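Local coordinates for putative uncharacterized protein (Chaetomium thermophilum, PDB 4X2H) that is not functionally characterised but adopts an NTF2-like fold and pairs with the chain of another protein, probably as a subunit in nuclear transport, at residues B[30-36]-B[156-160]; B[44-50]-B[176-182]; B[88-94]-B[123-129]; B[95-101]-B[120-124]. All coordinates share one frame; numbering follows the deposited sequence.

Contact 1: residues B[30-36]-B[156-160]; sequences VNNNATY and VPNWD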
loop_
_atom_site.group_PDB
_atom_site.type_symbol
_atom_site.label_atom_id
_atom_site.label_comp_id
_atom_site.label_asym_id
_atom_site.label_seq_id
_atom_site.Cartn_x
_atom_site.Cartn_y
_atom_site.Cartn_z
ATOM N N VAL B 30 5.463 7.508 14.022
ATOM C CA VAL B 30 4.778 7.639 15.306
ATOM C C VAL B 30 5.740 7.654 16.492
ATOM O O VAL B 30 5.406 8.195 17.543
ATOM C CB VAL B 30 3.754 6.499 15.535
ATOM C CG1 VAL B 30 2.592 6.609 14.547
ATOM C CG2 VAL B 30 4.438 5.126 15.481
ATOM N N ASN B 31 6.926 7.077 16.322
ATOM C CA ASN B 31 7.856 6.890 17.440
ATOM C C ASN B 31 8.157 8.169 18.215
ATOM O O ASN B 31 8.196 8.157 19.445
ATOM C CB ASN B 31 9.180 6.299 16.948
ATOM C CG ASN B 31 9.005 4.952 16.292
ATOM O OD1 ASN B 31 8.107 4.762 15.472
ATOM N ND2 ASN B 31 9.862 3.999 16.656
ATOM N N ASN B 32 8.367 9.264 17.495
ATOM C CA ASN B 32 8.766 10.523 18.119
ATOM C C ASN B 32 7.594 11.489 18.268
ATOM O O ASN B 32 7.765 12.707 18.199
ATOM C CB ASN B 32 9.891 11.172 17.311
ATOM C CG ASN B 32 11.120 10.287 17.216
ATOM O OD1 ASN B 32 11.422 9.523 18.135
ATOM N ND2 ASN B 32 11.832 10.378 16.098
ATOM N N ASN B 33 6.404 10.932 18.477
ATOM C CA ASN B 33 5.205 11.729 18.702
ATOM C C ASN B 33 4.836 11.728 20.181
ATOM O O ASN B 33 4.826 10.679 20.828
ATOM C CB ASN B 33 4.042 11.201 17.858
ATOM C CG ASN B 33 2.769 12.000 18.060
ATOM O OD1 ASN B 33 1.877 11.595 18.805
ATOM N ND2 ASN B 33 2.687 13.147 17.403
ATOM N N ALA B 34 4.542 12.914 20.707
ATOM C CA ALA B 34 4.282 13.097 22.133
ATOM C C ALA B 34 3.072 12.301 22.612
ATOM O O ALA B 34 3.137 11.588 23.612
ATOM C CB ALA B 34 4.080 14.578 22.434
ATOM N N THR B 35 1.961 12.430 21.897
ATOM C CA THR B 35 0.716 11.798 22.308
ATOM C C THR B 35 0.769 10.277 22.165
ATOM O O THR B 35 0.342 9.550 23.062
ATOM C CB THR B 35 -0.470 12.361 21.502
ATOM O OG1 THR B 35 -0.770 13.679 21.976
ATOM C CG2 THR B 35 -1.711 11.492 21.647
ATOM N N TYR B 36 1.286 9.787 21.045
ATOM C CA TYR B 36 1.363 8.345 20.844
ATOM C C TYR B 36 2.355 7.717 21.815
ATOM O O TYR B 36 2.165 6.585 22.251
ATOM C CB TYR B 36 1.737 8.022 19.400
ATOM C CG TYR B 36 0.566 8.118 18.448
ATOM C CD1 TYR B 36 -0.638 7.485 18.729
ATOM C CD2 TYR B 36 0.658 8.853 17.284
ATOM C CE1 TYR B 36 -1.715 7.572 17.861
ATOM C CE2 TYR B 36 -0.413 8.949 16.411
ATOM C CZ TYR B 36 -1.594 8.308 16.706
ATOM O OH TYR B 36 -2.655 8.411 15.833
ATOM N N VAL B 156 -1.578 7.152 10.467
ATOM C CA VAL B 156 -2.549 7.436 11.527
ATOM C C VAL B 156 -2.542 8.934 11.853
ATOM O O VAL B 156 -1.577 9.640 11.545
ATOM C CB VAL B 156 -2.260 6.614 12.807
ATOM C CG1 VAL B 156 -2.464 5.124 12.551
ATOM C CG2 VAL B 156 -0.854 6.878 13.322
ATOM N N PRO B 157 -3.633 9.438 12.453
ATOM C CA PRO B 157 -3.722 10.869 12.765
ATOM C C PRO B 157 -2.645 11.350 13.734
ATOM O O PRO B 157 -2.332 10.649 14.697
ATOM C CB PRO B 157 -5.106 11.003 13.410
ATOM C CG PRO B 157 -5.873 9.838 12.940
ATOM C CD PRO B 157 -4.883 8.729 12.772
ATOM N N ASN B 158 -2.087 12.527 13.474
ATOM C CA ASN B 158 -1.228 13.196 14.447
ATOM C C ASN B 158 -2.087 14.090 15.326
ATOM O O ASN B 158 -2.437 15.202 14.932
ATOM C CB ASN B 158 -0.137 14.019 13.758
ATOM C CG ASN B 158 0.857 14.619 14.746
ATOM O OD1 ASN B 158 0.623 14.630 15.960
ATOM N ND2 ASN B 158 1.966 15.130 14.229
ATOM N N TRP B 159 -2.426 13.601 16.517
ATOM C CA TRP B 159 -3.333 14.319 17.407
ATOM C C TRP B 159 -2.741 15.637 17.899
ATOM O O TRP B 159 -3.474 16.522 18.336
ATOM C CB TRP B 159 -3.701 13.453 18.614
ATOM C CG TRP B 159 -4.306 12.133 18.269
ATOM C CD1 TRP B 159 -3.844 10.902 18.636
ATOM C CD2 TRP B 159 -5.482 11.901 17.480
ATOM N NE1 TRP B 159 -4.663 9.922 18.135
ATOM C CE2 TRP B 159 -5.676 10.508 17.421
ATOM C CE3 TRP B 159 -6.394 12.735 16.827
ATOM C CZ2 TRP B 159 -6.740 9.927 16.728
ATOM C CZ3 TRP B 159 -7.452 12.158 16.143
ATOM C CH2 TRP B 159 -7.613 10.767 16.097
ATOM N N ASP B 160 -1.420 15.764 17.830
ATOM C CA ASP B 160 -0.740 16.954 18.332
ATOM C C ASP B 160 -0.719 18.087 17.312
ATOM O O ASP B 160 -0.405 19.228 17.661
ATOM C CB ASP B 160 0.692 16.609 18.750
ATOM C CG ASP B 160 0.742 15.609 19.893
ATOM O OD1 ASP B 160 -0.068 15.746 20.836
ATOM O OD2 ASP B 160 1.583 14.684 19.845
HETATM O O HOH W 1 -0.802 11.641 17.951
#

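Contact 2: residues B[44-50]-B[176-182]; sequences ADITING and ASHKYRA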
loop_
_atom_site.group_PDB
_atom_site.type_symbol
_atom_site.label_atom_id
_atom_site.label_comp_id
_atom_site.label_asym_id
_atom_site.label_seq_id
_atom_site.Cartn_x
_atom_site.Cartn_y
_atom_site.Cartn_z
ATOM N N ALA B 44 7.019 2.144 15.352
ATOM C CA ALA B 44 6.583 1.958 13.979
ATOM C C ALA B 44 7.156 0.636 13.492
ATOM O O ALA B 44 8.292 0.299 13.824
ATOM C CB ALA B 44 7.036 3.113 13.098
ATOM N N ASP B 45 6.355 -0.127 12.754
ATOM C CA ASP B 45 6.805 -1.395 12.202
ATOM C C ASP B 45 7.393 -1.142 10.819
ATOM O O ASP B 45 6.665 -0.834 9.880
ATOM C CB ASP B 45 5.660 -2.401 12.125
ATOM C CG ASP B 45 6.138 -3.794 11.782
ATOM O OD1 ASP B 45 6.587 -4.002 10.634
ATOM O OD2 ASP B 45 6.069 -4.682 12.660
ATOM N N ILE B 46 8.711 -1.276 10.711
ATOM C CA ILE B 46 9.441 -0.914 9.498
ATOM C C ILE B 46 10.169 -2.123 8.917
ATOM O O ILE B 46 10.963 -2.768 9.601
ATOM C CB ILE B 46 10.468 0.203 9.768
ATOM C CG1 ILE B 46 9.783 1.418 10.405
ATOM C CG2 ILE B 46 11.165 0.616 8.481
ATOM C CD1 ILE B 46 10.749 2.466 10.921
ATOM N N THR B 47 9.892 -2.414 7.650
ATOM C CA THR B 47 10.581 -3.478 6.922
ATOM C C THR B 47 11.181 -2.874 5.664
ATOM O O THR B 47 10.468 -2.296 4.853
ATOM C CB THR B 47 9.631 -4.632 6.549
ATOM O OG1 THR B 47 8.837 -4.987 7.690
ATOM C CG2 THR B 47 10.420 -5.849 6.083
ATOM N N ILE B 48 12.497 -3.004 5.513
ATOM C CA ILE B 48 13.211 -2.430 4.376
ATOM C C ILE B 48 13.835 -3.554 3.559
ATOM O O ILE B 48 14.813 -4.167 3.989
ATOM C CB ILE B 48 14.311 -1.444 4.831
ATOM C CG1 ILE B 48 13.726 -0.345 5.728
ATOM C CG2 ILE B 48 15.026 -0.840 3.625
ATOM C CD1 ILE B 48 12.638 0.501 5.075
ATOM N N ASN B 49 13.263 -3.816 2.386
ATOM C CA ASN B 49 13.701 -4.914 1.530
ATOM C C ASN B 49 13.773 -6.214 2.326
ATOM O O ASN B 49 14.686 -7.014 2.145
ATOM C CB ASN B 49 15.054 -4.599 0.888
ATOM C CG ASN B 49 14.924 -3.860 -0.430
ATOM O OD1 ASN B 49 13.837 -3.746 -0.990
ATOM N ND2 ASN B 49 16.041 -3.377 -0.944
ATOM N N GLY B 50 12.811 -6.402 3.225
ATOM C CA GLY B 50 12.690 -7.644 3.968
ATOM C C GLY B 50 13.455 -7.675 5.276
ATOM O O GLY B 50 13.394 -8.663 6.008
ATOM N N ALA B 176 2.718 4.588 10.977
ATOM C CA ALA B 176 2.639 3.533 11.987
ATOM C C ALA B 176 3.286 2.248 11.486
ATOM O O ALA B 176 3.848 1.480 12.267
ATOM C CB ALA B 176 1.199 3.276 12.363
ATOM N N SER B 177 3.172 2.014 10.182
ATOM C CA SER B 177 3.818 0.878 9.520
ATOM C C SER B 177 4.371 1.325 8.182
ATOM O O SER B 177 3.816 2.218 7.540
ATOM C CB SER B 177 2.845 -0.287 9.306
ATOM O OG SER B 177 2.442 -0.874 10.527
ATOM N N HIS B 178 5.454 0.681 7.761
ATOM C CA HIS B 178 6.130 1.025 6.527
ATOM C C HIS B 178 6.840 -0.204 5.995
ATOM O O HIS B 178 7.621 -0.818 6.715
ATOM C CB HIS B 178 7.128 2.161 6.763
ATOM C CG HIS B 178 7.968 2.499 5.571
ATOM N ND1 HIS B 178 9.177 3.147 5.681
ATOM C CD2 HIS B 178 7.774 2.288 4.248
ATOM C CE1 HIS B 178 9.695 3.321 4.477
ATOM N NE2 HIS B 178 8.864 2.806 3.590
ATOM N N LYS B 179 6.541 -0.571 4.752
ATOM C CA LYS B 179 7.301 -1.594 4.047
ATOM C C LYS B 179 7.856 -1.021 2.759
ATOM O O LYS B 179 7.121 -0.466 1.941
ATOM C CB LYS B 179 6.453 -2.820 3.725
ATOM C CG LYS B 179 5.765 -3.442 4.911
ATOM C CD LYS B 179 4.918 -4.618 4.461
ATOM C CE LYS B 179 4.264 -5.325 5.629
ATOM N NZ LYS B 179 5.269 -5.783 6.626
ATOM N N TYR B 180 9.161 -1.184 2.590
ATOM C CA TYR B 180 9.864 -0.711 1.410
ATOM C C TYR B 180 10.384 -1.889 0.614
ATOM O O TYR B 180 10.942 -2.828 1.182
ATOM C CB TYR B 180 11.011 0.205 1.823
ATOM C CG TYR B 180 11.927 0.639 0.705
ATOM C CD1 TYR B 180 13.009 -0.143 0.327
ATOM C CD2 TYR B 180 11.730 1.844 0.052
ATOM C CE1 TYR B 180 13.862 0.260 -0.678
ATOM C CE2 TYR B 180 12.578 2.259 -0.955
ATOM C CZ TYR B 180 13.638 1.465 -1.317
ATOM O OH TYR B 180 14.480 1.886 -2.320
ATOM N N ARG B 181 10.183 -1.831 -0.699
ATOM C CA ARG B 181 10.750 -2.806 -1.620
ATOM C C ARG B 181 11.306 -2.099 -2.840
ATOM O O ARG B 181 10.655 -1.231 -3.417
ATOM C CB ARG B 181 9.705 -3.836 -2.049
ATOM C CG ARG B 181 9.498 -4.959 -1.052
ATOM C CD ARG B 181 10.671 -5.942 -1.093
ATOM N NE ARG B 181 10.566 -6.972 -0.067
ATOM C CZ ARG B 181 11.530 -7.842 0.214
ATOM N NH1 ARG B 181 12.678 -7.805 -0.454
ATOM N NH2 ARG B 181 11.348 -8.751 1.161
ATOM N N ALA B 182 12.519 -2.478 -3.218
ATOM C CA ALA B 182 13.133 -1.981 -4.431
ATOM C C ALA B 182 13.890 -3.126 -5.083
ATOM O O ALA B 182 14.483 -3.955 -4.392
ATOM C CB ALA B 182 14.053 -0.810 -4.132
HETATM O O HOH W 2 6.671 -3.326 8.167
HETATM O O HOH W 3 10.218 -4.920 2.983
#

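Contact 3: residues B[88-94]-B[123-129]; sequences DVDCFDV and MALTVSG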
loop_
_atom_site.group_PDB
_atom_site.type_symbol
_atom_site.label_atom_id
_atom_site.label_comp_id
_atom_site.label_asym_id
_atom_site.label_seq_id
_atom_site.Cartn_x
_atom_site.Cartn_y
_atom_site.Cartn_z
ATOM N N ASP B 88 11.852 8.923 -7.843
ATOM C CA ASP B 88 10.818 9.529 -8.674
ATOM C C ASP B 88 9.515 8.789 -8.455
ATOM O O ASP B 88 9.432 7.602 -8.750
ATOM C CB ASP B 88 11.191 9.471 -10.159
ATOM C CG ASP B 88 12.250 10.485 -10.549
ATOM O OD1 ASP B 88 12.791 11.174 -9.660
ATOM O OD2 ASP B 88 12.548 10.581 -11.761
ATOM N N VAL B 89 8.504 9.481 -7.934
ATOM C CA VAL B 89 7.205 8.864 -7.705
ATOM C C VAL B 89 6.389 8.863 -8.991
ATOM O O VAL B 89 6.239 9.900 -9.639
ATOM C CB VAL B 89 6.419 9.596 -6.596
ATOM C CG1 VAL B 89 5.040 8.986 -6.422
ATOM C CG2 VAL B 89 7.190 9.549 -5.293
ATOM N N ASP B 90 5.862 7.695 -9.347
ATOM C CA ASP B 90 5.077 7.532 -10.567
ATOM C C ASP B 90 3.587 7.435 -10.270
ATOM O O ASP B 90 2.757 7.853 -11.075
ATOM C CB ASP B 90 5.529 6.283 -11.329
ATOM C CG ASP B 90 6.853 6.480 -12.046
ATOM O OD1 ASP B 90 7.106 7.594 -12.550
ATOM O OD2 ASP B 90 7.640 5.513 -12.112
ATOM N N CYS B 91 3.245 6.875 -9.115
ATOM C CA CYS B 91 1.846 6.773 -8.724
ATOM C C CYS B 91 1.702 6.489 -7.243
ATOM O O CYS B 91 2.622 5.987 -6.600
ATOM C CB CYS B 91 1.138 5.676 -9.527
ATOM S SG CYS B 91 1.757 3.994 -9.235
ATOM N N PHE B 92 0.544 6.838 -6.702
ATOM C CA PHE B 92 0.181 6.395 -5.367
ATOM C C PHE B 92 -1.324 6.251 -5.258
ATOM O O PHE B 92 -2.077 6.789 -6.073
ATOM C CB PHE B 92 0.711 7.356 -4.296
ATOM C CG PHE B 92 0.158 8.749 -4.394
ATOM C CD1 PHE B 92 0.765 9.695 -5.205
ATOM C CD2 PHE B 92 -0.960 9.117 -3.661
ATOM C CE1 PHE B 92 0.264 10.979 -5.289
ATOM C CE2 PHE B 92 -1.467 10.402 -3.743
ATOM C CZ PHE B 92 -0.853 11.334 -4.557
ATOM N N ASP B 93 -1.749 5.509 -4.245
ATOM C CA ASP B 93 -3.156 5.226 -4.019
ATOM C C ASP B 93 -3.367 5.073 -2.526
ATOM O O ASP B 93 -2.514 4.519 -1.832
ATOM C CB ASP B 93 -3.584 3.960 -4.763
ATOM C CG ASP B 93 -5.046 3.623 -4.555
ATOM O OD1 ASP B 93 -5.887 4.122 -5.334
ATOM O OD2 ASP B 93 -5.354 2.853 -3.623
ATOM N N VAL B 94 -4.490 5.577 -2.032
ATOM C CA VAL B 94 -4.775 5.512 -0.605
ATOM C C VAL B 94 -6.193 5.030 -0.342
ATOM O O VAL B 94 -7.136 5.437 -1.023
ATOM C CB VAL B 94 -4.562 6.887 0.074
ATOM C CG1 VAL B 94 -5.455 7.957 -0.555
ATOM C CG2 VAL B 94 -4.797 6.788 1.582
ATOM N N MET B 123 -5.040 5.186 7.309
ATOM C CA MET B 123 -4.931 4.993 5.868
ATOM C C MET B 123 -3.886 3.964 5.478
ATOM O O MET B 123 -2.823 3.874 6.090
ATOM C CB MET B 123 -4.603 6.320 5.186
ATOM C CG MET B 123 -5.767 7.298 5.180
ATOM S SD MET B 123 -5.283 8.977 4.750
ATOM C CE MET B 123 -4.331 9.441 6.198
ATOM N N ALA B 124 -4.219 3.196 4.447
ATOM C CA ALA B 124 -3.270 2.318 3.765
ATOM C C ALA B 124 -2.831 2.994 2.476
ATOM O O ALA B 124 -3.633 3.173 1.562
ATOM C CB ALA B 124 -3.897 0.967 3.477
ATOM N N LEU B 125 -1.560 3.380 2.420
ATOM C CA LEU B 125 -1.004 4.105 1.283
ATOM C C LEU B 125 -0.009 3.235 0.538
ATOM O O LEU B 125 0.865 2.638 1.157
ATOM C CB LEU B 125 -0.324 5.391 1.764
ATOM C CG LEU B 125 0.511 6.175 0.748
ATOM C CD1 LEU B 125 -0.375 6.776 -0.329
ATOM C CD2 LEU B 125 1.320 7.254 1.454
ATOM N N THR B 126 -0.146 3.155 -0.781
ATOM C CA THR B 126 0.849 2.481 -1.611
ATOM C C THR B 126 1.445 3.484 -2.594
ATOM O O THR B 126 0.732 4.320 -3.153
ATOM C CB THR B 126 0.252 1.274 -2.369
ATOM O OG1 THR B 126 1.274 0.645 -3.148
ATOM C CG2 THR B 126 -0.891 1.697 -3.279
ATOM N N VAL B 127 2.760 3.405 -2.773
ATOM C CA VAL B 127 3.492 4.331 -3.629
ATOM C C VAL B 127 4.447 3.536 -4.485
ATOM O O VAL B 127 5.121 2.636 -3.989
ATOM C CB VAL B 127 4.295 5.372 -2.825
ATOM C CG1 VAL B 127 4.954 6.374 -3.763
ATOM C CG2 VAL B 127 3.403 6.081 -1.807
ATOM N N SER B 128 4.518 3.874 -5.765
ATOM C CA SER B 128 5.433 3.194 -6.666
ATOM C C SER B 128 6.147 4.197 -7.555
ATOM O O SER B 128 5.636 5.281 -7.835
ATOM C CB SER B 128 4.687 2.161 -7.513
ATOM O OG SER B 128 4.180 1.118 -6.693
ATOM N N GLY B 129 7.347 3.828 -7.981
ATOM C CA GLY B 129 8.141 4.702 -8.818
ATOM C C GLY B 129 9.489 4.086 -9.105
ATOM O O GLY B 129 9.648 2.867 -9.014
#

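Contact 4: residues B[95-101]-B[120-124]; sequences HVINADY and RMMMA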
loop_
_atom_site.group_PDB
_atom_site.type_symbol
_atom_site.label_atom_id
_atom_site.label_comp_id
_atom_site.label_asym_id
_atom_site.label_seq_id
_atom_site.Cartn_x
_atom_site.Cartn_y
_atom_site.Cartn_z
ATOM N N HIS B 95 -6.310 4.146 0.647
ATOM C CA HIS B 95 -7.585 3.665 1.170
ATOM C C HIS B 95 -7.662 3.944 2.663
ATOM O O HIS B 95 -6.671 3.800 3.377
ATOM C CB HIS B 95 -7.761 2.159 0.959
ATOM C CG HIS B 95 -7.838 1.737 -0.474
ATOM N ND1 HIS B 95 -7.940 0.413 -0.846
ATOM C CD2 HIS B 95 -7.841 2.452 -1.622
ATOM C CE1 HIS B 95 -7.994 0.332 -2.163
ATOM N NE2 HIS B 95 -7.933 1.554 -2.658
ATOM N N VAL B 96 -8.846 4.310 3.133
ATOM C CA VAL B 96 -9.101 4.414 4.564
ATOM C C VAL B 96 -9.478 3.032 5.080
ATOM O O VAL B 96 -10.439 2.426 4.597
ATOM C CB VAL B 96 -10.214 5.428 4.861
ATOM C CG1 VAL B 96 -10.559 5.444 6.350
ATOM C CG2 VAL B 96 -9.795 6.815 4.386
ATOM N N ILE B 97 -8.714 2.528 6.047
ATOM C CA ILE B 97 -8.957 1.194 6.595
ATOM C C ILE B 97 -9.591 1.280 7.979
ATOM O O ILE B 97 -10.061 0.279 8.509
ATOM C CB ILE B 97 -7.664 0.362 6.661
ATOM C CG1 ILE B 97 -6.569 1.103 7.433
ATOM C CG2 ILE B 97 -7.204 0.033 5.252
ATOM C CD1 ILE B 97 -5.315 0.277 7.662
ATOM N N ASN B 98 -9.595 2.476 8.561
ATOM C CA ASN B 98 -10.404 2.741 9.750
ATOM C C ASN B 98 -10.777 4.211 9.799
ATOM O O ASN B 98 -9.956 5.056 10.152
ATOM C CB ASN B 98 -9.671 2.341 11.029
ATOM C CG ASN B 98 -10.557 2.435 12.263
ATOM O OD1 ASN B 98 -11.741 2.764 12.170
ATOM N ND2 ASN B 98 -9.986 2.135 13.423
ATOM N N ALA B 99 -12.021 4.505 9.439
ATOM C CA ALA B 99 -12.531 5.869 9.434
ATOM C C ALA B 99 -12.915 6.331 10.835
ATOM O O ALA B 99 -13.280 7.491 11.028
ATOM C CB ALA B 99 -13.728 5.975 8.500
ATOM N N ASP B 100 -12.840 5.418 11.803
ATOM C CA ASP B 100 -13.197 5.711 13.189
ATOM C C ASP B 100 -11.995 5.453 14.086
ATOM O O ASP B 100 -12.114 4.846 15.145
ATOM C CB ASP B 100 -14.392 4.858 13.631
ATOM C CG ASP B 100 -14.975 5.297 14.973
ATOM O OD1 ASP B 100 -14.798 6.472 15.363
ATOM O OD2 ASP B 100 -15.608 4.452 15.639
ATOM N N TYR B 101 -10.829 5.900 13.646
ATOM C CA TYR B 101 -9.601 5.664 14.391
ATOM C C TYR B 101 -9.647 6.433 15.709
ATOM O O TYR B 101 -9.919 7.636 15.716
ATOM C CB TYR B 101 -8.389 6.071 13.554
ATOM C CG TYR B 101 -7.071 5.744 14.205
ATOM C CD1 TYR B 101 -6.474 4.505 14.017
ATOM C CD2 TYR B 101 -6.430 6.666 15.016
ATOM C CE1 TYR B 101 -5.270 4.198 14.617
ATOM C CE2 TYR B 101 -5.230 6.372 15.619
ATOM C CZ TYR B 101 -4.653 5.135 15.415
ATOM O OH TYR B 101 -3.455 4.843 16.019
ATOM N N ARG B 120 -10.370 11.566 11.333
ATOM C CA ARG B 120 -9.848 10.472 12.143
ATOM C C ARG B 120 -9.624 9.235 11.284
ATOM O O ARG B 120 -10.214 8.178 11.519
ATOM C CB ARG B 120 -10.801 10.165 13.302
ATOM C CG ARG B 120 -10.931 11.326 14.272
ATOM C CD ARG B 120 -11.622 10.938 15.569
ATOM N NE ARG B 120 -13.029 10.586 15.373
ATOM C CZ ARG B 120 -13.522 9.349 15.414
ATOM N NH1 ARG B 120 -12.737 8.303 15.642
ATOM N NH2 ARG B 120 -14.820 9.157 15.225
ATOM N N MET B 121 -8.747 9.385 10.297
ATOM C CA MET B 121 -8.501 8.357 9.293
ATOM C C MET B 121 -7.234 7.564 9.553
ATOM O O MET B 121 -6.159 8.139 9.742
ATOM C CB MET B 121 -8.383 8.987 7.905
ATOM C CG MET B 121 -9.583 9.788 7.452
ATOM S SD MET B 121 -9.314 10.471 5.802
ATOM C CE MET B 121 -7.991 11.636 6.103
ATOM N N MET B 122 -7.368 6.241 9.545
ATOM C CA MET B 122 -6.230 5.346 9.419
ATOM C C MET B 122 -6.168 4.924 7.958
ATOM O O MET B 122 -7.138 4.379 7.430
ATOM C CB MET B 122 -6.371 4.133 10.332
ATOM C CG MET B 122 -5.280 3.104 10.184
ATOM S SD MET B 122 -5.604 1.700 11.270
ATOM C CE MET B 122 -4.111 1.706 12.251
ATOM N N MET B 123 -5.040 5.186 7.309
ATOM C CA MET B 123 -4.931 4.993 5.868
ATOM C C MET B 123 -3.886 3.964 5.478
ATOM O O MET B 123 -2.823 3.874 6.090
ATOM C CB MET B 123 -4.603 6.320 5.186
ATOM C CG MET B 123 -5.767 7.298 5.180
ATOM S SD MET B 123 -5.283 8.977 4.750
ATOM C CE MET B 123 -4.331 9.441 6.198
ATOM N N ALA B 124 -4.219 3.196 4.447
ATOM C CA ALA B 124 -3.270 2.318 3.765
ATOM C C ALA B 124 -2.831 2.994 2.476
ATOM O O ALA B 124 -3.633 3.173 1.562
ATOM C CB ALA B 124 -3.897 0.967 3.477
#

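Contact 1: residues B[30-36]-B[156-160]
Tyr36 reaches the end of strand 145-157 and gives its hydroxyl to the Pro157 carbonyl, OH to O 2.5 Å, near the plane of both the ring and the carbonyl. This is the tight, buried side: Tyr36 CE2 packs 3.7 Å from Val156 CG2, a methyl that Val30 CG1 also touches, and the ring meets Trp159 obliquely, planes 52° apart. With a phenylalanine in its place, the hydrogen bond would go and the buried Pro157 carbonyl would probably lose its mate on this helix. Helix 34-39 begins against the end of strand 145-157, an inner strand of the NTF2-like sheet, with Asn33 as its N-cap: OD1 takes Tyr36 N on a lone pair at 2.9 Å, and a water links the same OD1 to Trp159 N. Toward solvent the contact turns polar. Asp160 OD2 receives Thr35 N through its syn lone pair at 3.1 Å, while OD1 lies by Thr35 OG1, at a distance (2.5 Å) so short that its exact length is doubtful.

Contact 2: residues B[44-50]-B[176-182]
Arg181 lays one face of its guanidinium over the peptide between Asn49 and Gly50, CZ 3.5 Å from Asn49 C, and its chain, bent at chi2 (-75°), folds back to get there. NH2 comes within 3.3 Å of Gly50 CA, where a CB would clash. NE, at the inner end of the group, pairs with an acidic side chain of another protein. Asn49 in turn continues the pairing past the strand end: its OD1 accepts Ala182 N on a lone pair, in the carbonyl plane, at 2.9 Å. Strands 45-48 and 177-182 run parallel, 3° apart, in the mixed sheet of the NTF2-like fold, and backbone bonds pass to and fro between them, such as Tyr180 N to Thr47 O at 2.8 Å. On the face of Ile46, Ile48, His178 and Tyr180 the packing is apolar: Ile48 CD1 sits 3.6 Å from Tyr180 CB, and Trp59 of helix 56-66 covers both. His178 is fixed there at both ring nitrogens, by Asp151 and Tyr29. The other face, with Asp45, Thr47, Ser177 and Lys179, is polar and turned to the other protein, whose basic side chain pairs with Asp45 OD1. A water lies among these groups, 2.6 Å from Asp45 OD1 and 3.2 Å from Lys179 NZ, bridging charges too far apart for a salt bridge.

Contact 3: residues B[88-94]-B[123-129]
Ser128 O is gripped by two successive amides, Asp90 N at 2.9 Å and Cys91 N at 3.1 Å, the first in the carbonyl plane and the second tilted 26° from it. Two residues of one strand facing one of the other make a classic beta bulge, and it shifts the register of strands 83-96 and 122-135 by one. From the bulge on, the antiparallel pairing is regular, Cys91 with Ser128 and Asp93 with Thr126 being hydrogen-bonded pairs; Thr126 N meets Asp93 O at 2.9 Å. Gly129 lies at the bulge with its CA 3.2 Å from Asp88 O, so close that a CB would collide with that oxygen. Phe92, Val94, Leu125 and Val127 share one face. Val94 CG2, anti to its own N while CG1 takes the hindered site (chi1 59°), presses 3.6 Å from Met123 CB; Val127 CG1 meets Val89 CG1 at about a right angle, 3.7 Å apart. Helix 3-20 packs on this side, Tyr16 on both Val89 and Val127, Phe11 on Leu125. On the opposite face, Cys91 SG rests 3.9 Å from Ser128 CB, and both carboxylate oxygens of Asp93 are hydrogen-bonded by another protein. The chemistry is therefore split, an apolar face against the helix and a polar one for the partner chain, and Cys91 on the latter is the residue seen in an interchain disulfide.

Contact 4: residues B[95-101]-B[120-124]
A classic beta bulge, in which Ile97 and Asn98 both face Met122, bends strand 83-96 at its end in this NTF2-like fold. Met122 O takes Ile97 N at 2.8 Å and, weakly, Asn98 N, while Met122 N returns a straight bond to Asn98 O. The Met122 side chain starts anti to its backbone N (chi1 176°) and runs out between two neighbours: CG touches Ile97 CG1 at 3.6 Å, and CE lies 3.6 Å from Tyr101 CE1, with SD set obliquely beside the ring in a Met-aromatic contact. Past the bulge Asn98 forms an Asx turn, OD1 accepting Asp100 N from above its carbonyl plane. The turn brings Asp100 to Arg120, whose NH1 and NH2 both grip OD1, at 2.8 Å and 2.7 Å; the oxygen lies in the guanidinium plane, while the carboxylate is turned 73° from it. NH1 also donates to Tyr101 O at 2.9 Å, well above that carbonyl's plane; these three bonds, with one from NE to His113 O, hold the group's rotation. A methionine in place of Arg120 would remove all four and would probably leave Asp100 to its remaining salt bridge with Arg102, the turn less firmly tied. Val96, Met121 and Met123 pack on Arg4 of helix 3-20, whereas Tyr101 and Met122 lean on Val156 of strand 145-157, and another protein hydrogen-bonds His95 and Asn98.

In the fold
All four contacts reach one mixed sheet with helices packed on it. Contacts 3 and 4 are successive lengths of the same strand pair, 83-96 with 122-135, sharing Met123 and Ala124, centres about 16 Å apart. Contact 2 joins strands 45-48 and 173-182 farther across the sheet, its centre about 14 Å from that of contact 3. Contact 1, where helix 34-39 meets the end of strand 145-157, touches contact 2 through Val30 and Ala176 and contact 4 through Tyr36 and Tyr101. Along the chain, contacts 1 and 2 interleave, and both enclose contacts 3 and 4, so early and late segments close the fold. Contacts 2, 3 and 4 each reach another protein, consistent with a shared sheet-face interface.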